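Local coordinates for protein RTX toxin (Vibrio vulnificus CMCP6, PDB 6A7H) that probably acts as a Ras/Rap1-specific endopeptidase, a virulence effector that cleaves and so inactivates the small GTPases Ras and Rap1 of the host, at residues L339-D344 and K368-D373. Sequence-based numbering, arbitrary orientation.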
loop_
_atom_site.group_PDB
_atom_site.type_symbol
_atom_site.label_atom_id
_atom_site.label_comp_id
_atom_site.label_asym_id
_atom_site.label_seq_id
_atom_site.Cartn_x
_atom_site.Cartn_y
_atom_site.Cartn_z
ATOM N N LEU A 339 -1.588 -9.118 13.437
ATOM C CA LEU A 339 -2.132 -8.177 12.463
ATOM C C LEU A 339 -2.094 -6.764 13.057
ATOM O O LEU A 339 -2.217 -5.770 12.341
ATOM C CB LEU A 339 -3.567 -8.562 12.056
ATOM C CG LEU A 339 -4.207 -7.707 10.952
ATOM C CD1 LEU A 339 -3.397 -7.749 9.622
ATOM C CD2 LEU A 339 -5.655 -8.096 10.746
ATOM N N HIS A 340 -1.899 -6.684 14.371
ATOM C CA HIS A 340 -1.909 -5.413 15.092
ATOM C C HIS A 340 -0.802 -4.438 14.681
ATOM O O HIS A 340 -0.936 -3.221 14.850
ATOM C CB HIS A 340 -1.817 -5.682 16.604
ATOM C CG HIS A 340 -2.811 -6.685 17.103
ATOM N ND1 HIS A 340 -2.674 -8.041 16.886
ATOM C CD2 HIS A 340 -3.957 -6.530 17.817
ATOM C CE1 HIS A 340 -3.691 -8.678 17.444
ATOM N NE2 HIS A 340 -4.486 -7.784 18.011
ATOM N N LEU A 341 0.289 -4.972 14.151
ATOM C CA LEU A 341 1.436 -4.166 13.755
ATOM C C LEU A 341 1.700 -4.263 12.245
ATOM O O LEU A 341 1.487 -5.316 11.633
ATOM C CB LEU A 341 2.677 -4.600 14.539
ATOM C CG LEU A 341 2.510 -4.515 16.053
ATOM C CD1 LEU A 341 3.747 -5.090 16.780
ATOM C CD2 LEU A 341 2.254 -3.056 16.479
ATOM N N ARG A 342 2.160 -3.159 11.661
ATOM C CA ARG A 342 2.468 -3.081 10.238
ATOM C C ARG A 342 3.895 -3.560 9.939
ATOM O O ARG A 342 4.843 -3.118 10.576
ATOM C CB ARG A 342 2.274 -1.646 9.739
ATOM C CG ARG A 342 0.851 -1.157 9.897
ATOM C CD ARG A 342 0.663 0.224 9.307
ATOM N NE ARG A 342 -0.631 0.303 8.636
ATOM C CZ ARG A 342 -1.709 0.833 9.191
ATOM N NH1 ARG A 342 -1.624 1.346 10.398
ATOM N NH2 ARG A 342 -2.856 0.867 8.539
ATOM N N SER A 343 4.034 -4.456 8.966
ATOM C CA SER A 343 5.317 -5.093 8.658
ATOM C C SER A 343 6.459 -4.112 8.331
ATOM O O SER A 343 7.546 -4.221 8.896
ATOM C CB SER A 343 5.150 -6.071 7.490
ATOM O OG SER A 343 6.339 -6.822 7.307
ATOM N N ASP A 344 6.213 -3.159 7.433
ATOM C CA ASP A 344 7.247 -2.195 7.033
ATOM C C ASP A 344 7.754 -1.355 8.203
ATOM O O ASP A 344 8.951 -1.290 8.456
ATOM C CB ASP A 344 6.730 -1.264 5.927
ATOM C CG ASP A 344 6.679 -1.949 4.565
ATOM O OD1 ASP A 344 7.211 -3.073 4.447
ATOM O OD2 ASP A 344 6.123 -1.363 3.607
ATOM N N LYS A 368 2.048 0.752 22.889
ATOM C CA LYS A 368 1.089 1.528 23.674
ATOM C C LYS A 368 -0.115 1.924 22.823
ATOM O O LYS A 368 -1.260 1.782 23.249
ATOM C CB LYS A 368 1.758 2.784 24.255
ATOM C CG LYS A 368 0.856 3.668 25.115
ATOM C CD LYS A 368 1.613 4.942 25.560
ATOM C CE LYS A 368 0.787 5.811 26.472
ATOM N NZ LYS A 368 -0.477 6.278 25.829
ATOM N N THR A 369 0.150 2.414 21.615
ATOM C CA THR A 369 -0.914 2.818 20.717
ATOM C C THR A 369 -1.853 1.651 20.409
ATOM O O THR A 369 -3.066 1.817 20.376
ATOM C CB THR A 369 -0.349 3.373 19.413
ATOM O OG1 THR A 369 0.511 4.480 19.710
ATOM C CG2 THR A 369 -1.485 3.844 18.505
ATOM N N LYS A 370 -1.280 0.470 20.219
ATOM C CA LYS A 370 -2.056 -0.723 19.888
ATOM C C LYS A 370 -2.509 -1.523 21.110
ATOM O O LYS A 370 -3.064 -2.610 20.965
ATOM C CB LYS A 370 -1.239 -1.620 18.955
ATOM C CG LYS A 370 -1.084 -1.028 17.578
ATOM C CD LYS A 370 -2.470 -0.779 16.996
ATOM C CE LYS A 370 -2.433 -0.009 15.717
ATOM N NZ LYS A 370 -3.722 -0.225 14.972
ATOM N N HIS A 371 -2.268 -0.983 22.305
ATOM C CA HIS A 371 -2.589 -1.673 23.550
ATOM C C HIS A 371 -2.066 -3.106 23.583
ATOM O O HIS A 371 -2.794 -4.025 23.948
ATOM C CB HIS A 371 -4.098 -1.674 23.773
ATOM C CG HIS A 371 -4.733 -0.344 23.544
ATOM N ND1 HIS A 371 -4.739 0.651 24.498
ATOM C CD2 HIS A 371 -5.365 0.165 22.460
ATOM C CE1 HIS A 371 -5.355 1.713 24.014
ATOM N NE2 HIS A 371 -5.748 1.444 22.781
ATOM N N LEU A 372 -0.814 -3.294 23.183
ATOM C CA LEU A 372 -0.164 -4.606 23.246
ATOM C C LEU A 372 0.681 -4.724 24.516
ATOM O O LEU A 372 1.315 -3.752 24.926
ATOM C CB LEU A 372 0.710 -4.829 22.001
ATOM C CG LEU A 372 -0.093 -5.056 20.721
ATOM C CD1 LEU A 372 0.790 -5.220 19.481
ATOM C CD2 LEU A 372 -0.968 -6.276 20.922
ATOM N N ASP A 373 0.699 -5.909 25.123
ATOM C CA ASP A 373 1.478 -6.133 26.339
ATOM C C ASP A 373 2.964 -6.300 26.046
ATOM O O ASP A 373 3.371 -7.138 25.240
ATOM C CB ASP A 373 0.979 -7.358 27.103
ATOM C CG ASP A 373 -0.335 -7.112 27.800
ATOM O OD1 ASP A 373 -0.687 -5.931 27.993
ATOM O OD2 ASP A 373 -1.012 -8.096 28.164
#
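H340 NE2 is hydrogen-bonded to E309 OE1, at the end of strand 304-309, which anchors the imidazole while L372 packs on it: L372 CD2 stands 4.2 Å above one ring face, displaced toward the rim. No hydrogen bond joins 339-344 to 368-373; the contact is made by van der Waals packing. The isobutyl ends of L341 and L372 meet head-on, L372 CD1 against L341 CG at 3.9 Å, and the same methyl also abuts H340 CB. L341 and K370 instead pass in opposite directions, L341 CD2 coming 4.1 Å from K370 CG. The bend of K370 at chi2 (-58°) brings its CG, CD and CE all to 3.5-3.6 Å of H340 O. K370 NZ makes a long, weak ion pair with D200 OD1. D200 OD2, outside both segments, forms a salt bridge with R342 NH1; since R342 NH1 lies 5.3 Å from K370 NZ, this carboxylate probably offsets the two like charges. L318 of helix 316-323 touches both H340 and L372, and M366 packs on L341, extending the apolar cluster. L372 is delivered by a Schellman motif that ends helix 361-369: H371, with positive phi, is its C-prime residue, H371 N bonds to K368 O at 3.1 Å, and L372 N returns to L367 O. The contact thus ties the C-terminus of that helix to the beta-alpha loop after inner strand 333-338 of a four-stranded parallel sheet (order 1-4-2-3), at the C-terminal strand ends where parallel alpha/beta folds commonly place their active sites, although a catalytic role here is not established.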